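Local coordinates for protein putative ATP binding component of ABC-transporter (Escherichia coli, PDB 2R5O) that serves, through this C-terminal domain of Wzt, as the carbohydrate-binding part of an ABC transporter that exports O-antigen polysaccharide, at residues D85-I93 against L101-A109; N135-S146 against R159-K170. All blocks are in the same frame, centred on the assembly; numbering follows the deposited sequence. Where two conformers were deposited one is given.

Interactions 1 and 2 are two beta hairpins in series along the chain, and both belong to the same sheet of the immunoglobulin-like domain. Strands 84-95 and 137-147 are neighbours there, joined by backbone bonds such as V88 with S146 and G90 with G144. Interaction 1 (85-93 with 101-109) is the more buried. It rests mainly on backbone bonds and apolar contacts, and the second subunit borders it, sharing a sodium ion. Interaction 2 (135-146 with 159-170) is longer and buries about twice the surface. One face packs into the sandwich core; the other mixes apolar residues with the D138-H167 pair. The second subunit does not touch it.

Interaction 1. Residues D85-I93 against L101-A109; sequences DCVVPGILI and LYGTNSFLA. With NA (sodium ion), chain G.
V88 meets N105 with its CG1 methyl, 3.5 Å from N105 CG. CG1 stands anti to the backbone N (chi1 179°), on the side of the amide. N105 is the N-cap of helix 106-109, and its OD1 takes the N-H of L108 in a nearly straight bond of 2.9 Å. P89 follows, with ring atom CD 3.3 Å from S106 OG. P89 O accepts from S106 N. G90 then pairs with N105, and their CA atoms come within 3.8 Å. From here the strands form an antiparallel hairpin of the immunoglobulin-like domain. I91 and T104 exchange two backbone bonds. Their side chains lie side by side, I91 CG1 being 3.8 Å from T104 CG2. L92 lies opposite G103, with CD2 4.1 Å from G103 CA. I93 ends the run at a classic beta bulge, where its O accepts from both Y102 N and L101 N. I93 CD1 sits at the edge of the Y102 ring. Beyond, Y102 OH binds a sodium ion at 2.7 Å, which lies in the ring plane. D179 of the second subunit and two waters, one bonded to T104 OG1, also bind the ion. S182 N of that subunit is hydrogen-bonded to the same OH.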
loop_
_atom_site.group_PDB
_atom_site.type_symbol
_atom_site.label_atom_id
_atom_site.label_comp_id
_atom_site.label_asym_id
_atom_site.label_seq_id
_atom_site.Cartn_x
_atom_site.Cartn_y
_atom_site.Cartn_z
ATOM N N ASP A 85 -16.207 -4.020 29.216
ATOM C CA ASP A 85 -16.091 -5.422 28.780
ATOM C C ASP A 85 -15.271 -5.634 27.501
ATOM O O ASP A 85 -14.671 -6.697 27.318
ATOM C CB ASP A 85 -17.477 -6.044 28.586
ATOM C CG ASP A 85 -18.278 -6.114 29.873
ATOM O OD1 ASP A 85 -17.680 -6.252 30.967
ATOM O OD2 ASP A 85 -19.525 -6.050 29.782
ATOM N N CYS A 86 -15.257 -4.639 26.606
ATOM C CA CYS A 86 -14.643 -4.790 25.295
ATOM C C CYS A 86 -14.090 -3.468 24.773
ATOM O O CYS A 86 -14.825 -2.653 24.217
ATOM C CB CYS A 86 -15.648 -5.375 24.299
ATOM S SG CYS A 86 -14.996 -5.693 22.632
ATOM N N VAL A 87 -12.805 -3.237 24.984
ATOM C CA VAL A 87 -12.175 -1.987 24.553
ATOM C C VAL A 87 -11.439 -2.271 23.245
ATOM O O VAL A 87 -10.877 -3.357 23.051
ATOM C CB VAL A 87 -11.265 -1.347 25.613
ATOM C CG1 VAL A 87 -12.065 -1.137 26.903
ATOM C CG2 VAL A 87 -10.028 -2.204 25.929
ATOM N N VAL A 88 -11.431 -1.276 22.368
ATOM C CA VAL A 88 -10.995 -1.452 21.005
ATOM C C VAL A 88 -10.127 -0.259 20.623
ATOM O O VAL A 88 -10.619 0.806 20.250
ATOM C CB VAL A 88 -12.210 -1.528 20.074
ATOM C CG1 VAL A 88 -11.775 -1.681 18.634
ATOM C CG2 VAL A 88 -13.109 -2.719 20.473
ATOM N N PRO A 89 -8.804 -0.414 20.755
ATOM C CA PRO A 89 -7.878 0.592 20.255
ATOM C C PRO A 89 -7.808 0.556 18.743
ATOM O O PRO A 89 -8.020 -0.496 18.146
ATOM C CB PRO A 89 -6.542 0.187 20.858
ATOM C CG PRO A 89 -6.686 -1.258 21.113
ATOM C CD PRO A 89 -8.117 -1.521 21.439
ATOM N N GLY A 90 -7.450 1.668 18.122
ATOM C CA GLY A 90 -7.324 1.716 16.686
ATOM C C GLY A 90 -6.352 2.758 16.214
ATOM O O GLY A 90 -5.972 3.665 16.958
ATOM N N ILE A 91 -6.022 2.659 14.935
ATOM C CA ILE A 91 -5.143 3.604 14.268
ATOM C C ILE A 91 -5.714 3.991 12.897
ATOM O O ILE A 91 -6.424 3.192 12.249
ATOM C CB ILE A 91 -3.741 3.011 14.060
ATOM C CG1 ILE A 91 -3.769 1.656 13.339
ATOM C CG2 ILE A 91 -2.994 2.951 15.374
ATOM C CD1 ILE A 91 -2.365 1.260 12.887
ATOM N N LEU A 92 -5.345 5.191 12.441
ATOM C CA LEU A 92 -5.621 5.698 11.099
ATOM C C LEU A 92 -4.327 6.328 10.580
ATOM O O LEU A 92 -3.628 6.979 11.320
ATOM C CB LEU A 92 -6.719 6.762 11.086
ATOM C CG LEU A 92 -8.034 6.449 11.797
ATOM C CD1 LEU A 92 -8.874 7.749 11.882
ATOM C CD2 LEU A 92 -8.812 5.375 11.082
ATOM N N ILE A 93 -4.057 6.146 9.283
ATOM C CA ILE A 93 -2.932 6.764 8.601
ATOM C C ILE A 93 -3.480 7.420 7.339
ATOM O O ILE A 93 -4.173 6.774 6.547
ATOM C CB ILE A 93 -1.830 5.746 8.269
ATOM C CG1 ILE A 93 -1.321 5.042 9.544
ATOM C CG2 ILE A 93 -0.686 6.432 7.526
ATOM C CD1 ILE A 93 -0.325 3.922 9.281
ATOM N N LEU A 101 -5.259 6.256 3.903
ATOM C CA LEU A 101 -4.371 5.179 3.439
ATOM C C LEU A 101 -4.656 3.849 4.107
ATOM O O LEU A 101 -4.715 2.818 3.427
ATOM C CB LEU A 101 -2.910 5.547 3.624
ATOM C CG LEU A 101 -2.442 6.733 2.787
ATOM C CD1 LEU A 101 -1.065 7.200 3.278
ATOM C CD2 LEU A 101 -2.397 6.342 1.342
ATOM N N TYR A 102 -4.812 3.853 5.428
ATOM C CA TYR A 102 -5.015 2.595 6.165
ATOM C C TYR A 102 -5.624 2.891 7.503
ATOM O O TYR A 102 -5.238 3.848 8.147
ATOM C CB TYR A 102 -3.690 1.885 6.385
ATOM C CG TYR A 102 -3.763 0.614 7.210
ATOM C CD1 TYR A 102 -4.447 -0.481 6.741
ATOM C CD2 TYR A 102 -3.127 0.510 8.456
ATOM C CE1 TYR A 102 -4.490 -1.656 7.438
ATOM C CE2 TYR A 102 -3.159 -0.679 9.176
ATOM C CZ TYR A 102 -3.827 -1.781 8.660
ATOM O OH TYR A 102 -3.809 -2.964 9.353
ATOM N N GLY A 103 -6.577 2.079 7.914
ATOM C CA GLY A 103 -7.094 2.108 9.261
ATOM C C GLY A 103 -7.439 0.725 9.714
ATOM O O GLY A 103 -7.819 -0.132 8.915
ATOM N N THR A 104 -7.311 0.518 11.015
ATOM C CA THR A 104 -7.681 -0.749 11.625
ATOM C C THR A 104 -7.917 -0.540 13.099
ATOM O O THR A 104 -7.750 0.549 13.636
ATOM C CB THR A 104 -6.608 -1.839 11.349
ATOM O OG1 THR A 104 -7.138 -3.126 11.728
ATOM C CG2 THR A 104 -5.303 -1.567 12.084
ATOM N N ASN A 105 -8.308 -1.614 13.757
ATOM C CA ASN A 105 -8.443 -1.610 15.195
ATOM C C ASN A 105 -8.115 -3.005 15.700
ATOM O O ASN A 105 -7.809 -3.894 14.920
ATOM C CB ASN A 105 -9.816 -1.078 15.618
ATOM C CG ASN A 105 -10.957 -1.954 15.197
ATOM O OD1 ASN A 105 -10.864 -3.167 15.165
ATOM N ND2 ASN A 105 -12.105 -1.313 14.939
ATOM N N SER A 106 -8.140 -3.219 17.008
ATOM C CA SER A 106 -7.741 -4.491 17.563
ATOM C C SER A 106 -8.553 -5.644 17.010
ATOM O O SER A 106 -8.026 -6.750 16.826
ATOM C CB SER A 106 -7.818 -4.477 19.081
ATOM O OG SER A 106 -9.100 -4.080 19.528
ATOM N N PHE A 107 -9.850 -5.418 16.841
ATOM C CA PHE A 107 -10.762 -6.436 16.356
ATOM C C PHE A 107 -10.477 -6.808 14.894
ATOM O O PHE A 107 -10.329 -7.983 14.550
ATOM C CB PHE A 107 -12.191 -5.938 16.541
ATOM C CG PHE A 107 -13.226 -6.944 16.120
ATOM C CD1 PHE A 107 -13.465 -8.084 16.883
ATOM C CD2 PHE A 107 -13.900 -6.786 14.930
ATOM C CE1 PHE A 107 -14.420 -9.029 16.493
ATOM C CE2 PHE A 107 -14.860 -7.750 14.524
ATOM C CZ PHE A 107 -15.079 -8.863 15.309
ATOM N N LEU A 108 -10.391 -5.803 14.034
ATOM C CA LEU A 108 -10.102 -6.059 12.618
ATOM C C LEU A 108 -8.698 -6.628 12.419
ATOM O O LEU A 108 -8.502 -7.600 11.683
ATOM C CB LEU A 108 -10.295 -4.799 11.775
ATOM C CG LEU A 108 -11.691 -4.208 11.808
ATOM C CD1 LEU A 108 -11.725 -2.956 10.919
ATOM C CD2 LEU A 108 -12.739 -5.236 11.365
ATOM N N ALA A 109 -7.699 -6.026 13.039
ATOM C CA ALA A 109 -6.310 -6.423 12.779
ATOM C C ALA A 109 -6.056 -7.853 13.182
ATOM O O ALA A 109 -5.296 -8.562 12.507
ATOM C CB ALA A 109 -5.340 -5.520 13.472
HETATM NA NA NA G . -5.060 -5.075 8.325
HETATM O O HOH W 1 -7.469 -4.624 9.553
HETATM O O HOH W 2 -4.005 -7.046 9.840
#

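Interaction 2. Residues N135-S146 against R159-K170; sequences NSGDYLLSFGIS and RRYDSIILHVTK
D138 and H167 form the main polar pair. H167 ND1 donates to D138 OD1 at 2.7 Å, and the bond is nearly straight (173°). The oxygen lies in the plane of the imidazole, at its edge. The donor, however, meets the carboxylate from above its plane, and the two planes are 64° apart.

On the other face the contacts are apolar. Y139 crosses V168 at a slant, its CE2 3.6 Å from V168 CG2. The phenol stays within its own segment, with Y139 OH donating to N135 O. L141 and I164 lie side by side and point the same way. I164 CD1 reaches on to F143 CE2 at 3.5 Å, lying obliquely to that ring. This face looks into the core of the immunoglobulin-like sandwich, where F74, M76 and Y53 of the facing sheet cover F143.

A classic beta bulge interrupts the regular pairing. L141 O accepts from both I164 N and S163 N, and the register shifts by two before F143 pairs with R160. S142 faces the corner that the chain turns at D162. Its OG lies anti to the carbonyl carbon (chi1 -55°) and takes the N-H of D162 at 2.8 Å from D162 N. A water sits among S142 OG, L140 O and D162 OD1, with more acceptors in reach than it has protons. D162 also lays its carboxylate carbon over the centre of the Y161 ring, and L140 CD1 lies 3.8 Å from D162 CG. At the far end R159 bends at chi2 and chi3, bringing its guanidinium alongside G144, with R159 NE 3.7 Å from G144 CA. From there R159 NH1 makes a weak bond to S146 OG.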
loop_
_atom_site.group_PDB
_atom_site.type_symbol
_atom_site.label_atom_id
_atom_site.label_comp_id
_atom_site.label_asym_id
_atom_site.label_seq_id
_atom_site.Cartn_x
_atom_site.Cartn_y
_atom_site.Cartn_z
ATOM N N ASN A 135 5.418 5.534 0.131
ATOM C CA ASN A 135 6.492 6.235 -0.554
ATOM C C ASN A 135 7.070 7.316 0.371
ATOM O O ASN A 135 6.513 7.654 1.425
ATOM C CB ASN A 135 5.958 6.859 -1.859
ATOM C CG ASN A 135 6.987 6.889 -2.972
ATOM O OD1 ASN A 135 8.167 6.620 -2.741
ATOM N ND2 ASN A 135 6.536 7.198 -4.177
ATOM N N SER A 136 8.210 7.870 -0.009
ATOM C CA SER A 136 8.785 8.972 0.768
ATOM C C SER A 136 7.759 10.071 0.914
ATOM O O SER A 136 6.996 10.337 -0.035
ATOM C CB SER A 136 9.984 9.599 0.053
ATOM O OG SER A 136 11.062 8.693 -0.017
ATOM N N GLY A 137 7.728 10.719 2.081
ATOM C CA GLY A 137 6.825 11.838 2.312
ATOM C C GLY A 137 6.352 11.878 3.754
ATOM O O GLY A 137 6.898 11.213 4.608
ATOM N N ASP A 138 5.370 12.714 4.027
ATOM C CA ASP A 138 4.834 12.948 5.372
ATOM C C ASP A 138 3.402 12.411 5.442
ATOM O O ASP A 138 2.621 12.561 4.476
ATOM C CB ASP A 138 4.817 14.451 5.680
ATOM C CG ASP A 138 6.200 15.034 5.931
ATOM O OD1 ASP A 138 7.165 14.276 6.099
ATOM O OD2 ASP A 138 6.301 16.282 5.958
ATOM N N TYR A 139 3.057 11.817 6.573
ATOM C CA TYR A 139 1.760 11.200 6.770
ATOM C C TYR A 139 1.261 11.571 8.167
ATOM O O TYR A 139 2.026 11.934 9.066
ATOM C CB TYR A 139 1.888 9.680 6.596
ATOM C CG TYR A 139 2.447 9.311 5.233
ATOM C CD1 TYR A 139 1.630 9.214 4.121
ATOM C CD2 TYR A 139 3.811 9.140 5.048
ATOM C CE1 TYR A 139 2.119 8.913 2.888
ATOM C CE2 TYR A 139 4.333 8.825 3.810
ATOM C CZ TYR A 139 3.472 8.720 2.716
ATOM O OH TYR A 139 3.943 8.418 1.465
ATOM N N LEU A 140 -0.044 11.432 8.345
ATOM C CA LEU A 140 -0.720 11.760 9.576
ATOM C C LEU A 140 -1.257 10.522 10.239
ATOM O O LEU A 140 -2.009 9.742 9.614
ATOM C CB LEU A 140 -1.879 12.714 9.321
ATOM C CG LEU A 140 -1.535 14.025 8.608
ATOM C CD1 LEU A 140 -2.760 14.842 8.308
ATOM C CD2 LEU A 140 -0.527 14.837 9.420
ATOM N N LEU A 141 -0.879 10.325 11.497
ATOM C CA LEU A 141 -1.293 9.173 12.298
ATOM C C LEU A 141 -2.291 9.612 13.354
ATOM O O LEU A 141 -2.138 10.660 13.985
ATOM C CB LEU A 141 -0.062 8.550 12.976
ATOM C CG LEU A 141 -0.281 7.413 13.975
ATOM C CD1 LEU A 141 -0.846 6.179 13.323
ATOM C CD2 LEU A 141 1.039 7.109 14.688
ATOM N N SER A 142 -3.298 8.769 13.560
ATOM C CA SER A 142 -4.277 8.883 14.652
ATOM C C SER A 142 -4.240 7.639 15.530
ATOM O O SER A 142 -4.110 6.535 15.019
ATOM C CB SER A 142 -5.702 8.946 14.064
ATOM O OG SER A 142 -5.843 9.994 13.121
ATOM N N PHE A 143 -4.391 7.840 16.845
ATOM C CA PHE A 143 -4.621 6.767 17.786
ATOM C C PHE A 143 -5.989 7.004 18.418
ATOM O O PHE A 143 -6.289 8.152 18.795
ATOM C CB PHE A 143 -3.600 6.750 18.911
ATOM C CG PHE A 143 -2.244 6.173 18.581
ATOM C CD1 PHE A 143 -2.097 4.855 18.272
ATOM C CD2 PHE A 143 -1.109 6.952 18.678
ATOM C CE1 PHE A 143 -0.862 4.303 18.104
ATOM C CE2 PHE A 143 0.147 6.417 18.466
ATOM C CZ PHE A 143 0.266 5.079 18.178
ATOM N N GLY A 144 -6.793 5.964 18.583
ATOM C CA GLY A 144 -8.089 6.070 19.225
ATOM C C GLY A 144 -8.362 4.910 20.147
ATOM O O GLY A 144 -7.797 3.830 19.980
ATOM N N ILE A 145 -9.244 5.129 21.128
ATOM C CA ILE A 145 -9.754 4.062 22.010
ATOM C C ILE A 145 -11.279 4.205 22.075
ATOM O O ILE A 145 -11.798 5.300 22.306
ATOM C CB ILE A 145 -9.058 4.074 23.422
ATOM C CG1 ILE A 145 -9.496 2.898 24.292
ATOM C CG2 ILE A 145 -9.253 5.357 24.131
ATOM C CD1 ILE A 145 -8.925 1.569 23.853
ATOM N N SER A 146 -11.969 3.086 21.865
ATOM C CA SER A 146 -13.415 2.990 21.891
ATOM C C SER A 146 -13.812 1.778 22.684
ATOM O O SER A 146 -12.964 0.981 23.065
ATOM C CB SER A 146 -13.948 2.910 20.457
ATOM O OG SER A 146 -13.451 3.988 19.660
ATOM N N ARG A 159 -10.176 9.972 21.048
ATOM C CA ARG A 159 -9.801 9.804 19.649
ATOM C C ARG A 159 -8.861 10.937 19.320
ATOM O O ARG A 159 -9.275 12.103 19.305
ATOM C CB ARG A 159 -11.042 9.845 18.766
ATOM C CG ARG A 159 -12.124 8.843 19.199
ATOM C CD ARG A 159 -11.658 7.362 19.138
ATOM N NE ARG A 159 -11.315 7.083 17.769
ATOM C CZ ARG A 159 -12.113 6.546 16.869
ATOM N NH1 ARG A 159 -13.229 5.899 17.226
ATOM N NH2 ARG A 159 -11.727 6.579 15.611
ATOM N N ARG A 160 -7.594 10.630 19.111
ATOM C CA ARG A 160 -6.543 11.642 18.913
ATOM C C ARG A 160 -6.224 11.711 17.426
ATOM O O ARG A 160 -5.250 11.113 16.938
ATOM C CB ARG A 160 -5.375 11.356 19.835
ATOM C CG ARG A 160 -5.870 11.335 21.279
ATOM C CD ARG A 160 -4.839 11.528 22.372
ATOM N NE ARG A 160 -4.312 12.890 22.358
ATOM C CZ ARG A 160 -3.673 13.430 23.384
ATOM N NH1 ARG A 160 -3.495 12.749 24.490
ATOM N NH2 ARG A 160 -3.198 14.659 23.285
ATOM N N TYR A 161 -7.120 12.385 16.707
ATOM C CA TYR A 161 -7.160 12.313 15.260
ATOM C C TYR A 161 -6.103 13.259 14.669
ATOM O O TYR A 161 -5.951 14.413 15.081
ATOM C CB TYR A 161 -8.561 12.708 14.807
ATOM C CG TYR A 161 -8.785 12.791 13.332
ATOM C CD1 TYR A 161 -8.818 11.666 12.532
ATOM C CD2 TYR A 161 -9.058 14.016 12.740
ATOM C CE1 TYR A 161 -9.076 11.787 11.146
ATOM C CE2 TYR A 161 -9.299 14.135 11.408
ATOM C CZ TYR A 161 -9.304 13.042 10.622
ATOM O OH TYR A 161 -9.578 13.216 9.279
ATOM N N ASP A 162 -5.354 12.735 13.694
ATOM C CA ASP A 162 -4.294 13.448 12.992
ATOM C C ASP A 162 -3.362 14.113 13.994
ATOM O O ASP A 162 -2.994 15.285 13.879
ATOM C CB ASP A 162 -4.852 14.486 12.017
ATOM C CG ASP A 162 -5.478 13.884 10.766
ATOM O OD1 ASP A 162 -5.277 12.717 10.469
ATOM O OD2 ASP A 162 -6.179 14.674 10.069
ATOM N N SER A 163 -2.956 13.327 14.990
ATOM C CA SER A 163 -2.216 13.852 16.126
ATOM C C SER A 163 -0.717 13.659 16.076
ATOM O O SER A 163 -0.026 14.241 16.925
ATOM C CB SER A 163 -2.768 13.252 17.408
ATOM O OG SER A 163 -2.662 11.824 17.395
ATOM N N ILE A 164 -0.220 12.890 15.115
ATOM C CA ILE A 164 1.205 12.618 15.013
ATOM C C ILE A 164 1.615 12.719 13.544
ATOM O O ILE A 164 0.892 12.217 12.663
ATOM C CB ILE A 164 1.539 11.211 15.588
ATOM C CG1 ILE A 164 1.192 11.119 17.091
ATOM C CG2 ILE A 164 3.006 10.840 15.329
ATOM C CD1 ILE A 164 1.013 9.693 17.588
ATOM N N ILE A 165 2.735 13.388 13.270
ATOM C CA ILE A 165 3.290 13.429 11.913
ATOM C C ILE A 165 4.355 12.346 11.799
ATOM O O ILE A 165 5.209 12.181 12.684
ATOM C CB ILE A 165 3.778 14.838 11.487
ATOM C CG1 ILE A 165 4.216 14.822 10.024
ATOM C CG2 ILE A 165 4.866 15.360 12.408
ATOM C CD1 ILE A 165 4.268 16.193 9.390
ATOM N N LEU A 166 4.289 11.584 10.710
ATOM C CA LEU A 166 5.272 10.569 10.353
ATOM C C LEU A 166 6.011 11.002 9.091
ATOM O O LEU A 166 5.407 11.449 8.136
ATOM C CB LEU A 166 4.582 9.238 10.037
ATOM C CG LEU A 166 3.659 8.652 11.114
ATOM C CD1 LEU A 166 3.054 7.336 10.656
ATOM C CD2 LEU A 166 4.375 8.455 12.437
ATOM N N HIS A 167 7.320 10.814 9.100
ATOM C CA HIS A 167 8.176 11.066 7.943
ATOM C C HIS A 167 8.667 9.739 7.446
ATOM O O HIS A 167 9.159 8.952 8.259
ATOM C CB HIS A 167 9.379 11.949 8.320
ATOM C CG HIS A 167 9.010 13.176 9.083
ATOM N ND1 HIS A 167 8.275 14.201 8.525
ATOM C CD2 HIS A 167 9.265 13.548 10.358
ATOM C CE1 HIS A 167 8.097 15.153 9.426
ATOM N NE2 HIS A 167 8.685 14.781 10.547
ATOM N N VAL A 168 8.542 9.466 6.147
ATOM C CA VAL A 168 9.023 8.223 5.535
ATOM C C VAL A 168 10.141 8.574 4.585
ATOM O O VAL A 168 9.996 9.485 3.777
ATOM C CB VAL A 168 7.883 7.467 4.765
ATOM C CG1 VAL A 168 8.434 6.259 4.028
ATOM C CG2 VAL A 168 6.786 7.035 5.746
ATOM N N THR A 169 11.215 7.814 4.674
ATOM C CA THR A 169 12.378 7.960 3.801
ATOM C C THR A 169 12.672 6.672 3.016
ATOM O O THR A 169 12.398 5.570 3.495
ATOM C CB THR A 169 13.657 8.392 4.565
ATOM O OG1 THR A 169 13.849 7.545 5.705
ATOM C CG2 THR A 169 13.532 9.827 5.040
ATOM N N LYS A 170 13.194 6.858 1.805
ATOM C CA LYS A 170 13.640 5.790 0.903
ATOM C C LYS A 170 14.805 6.328 0.081
ATOM O O LYS A 170 15.035 7.551 -0.005
ATOM C CB LYS A 170 12.524 5.414 -0.082
ATOM C CG LYS A 170 11.230 4.932 0.503
ATOM C CD LYS A 170 10.212 4.617 -0.577
ATOM C CE LYS A 170 10.630 3.431 -1.415
ATOM N NZ LYS A 170 10.635 2.151 -0.643
HETATM O O HOH W 3 13.362 9.862 1.153
HETATM O O HOH W 4 -4.750 9.969 10.633
#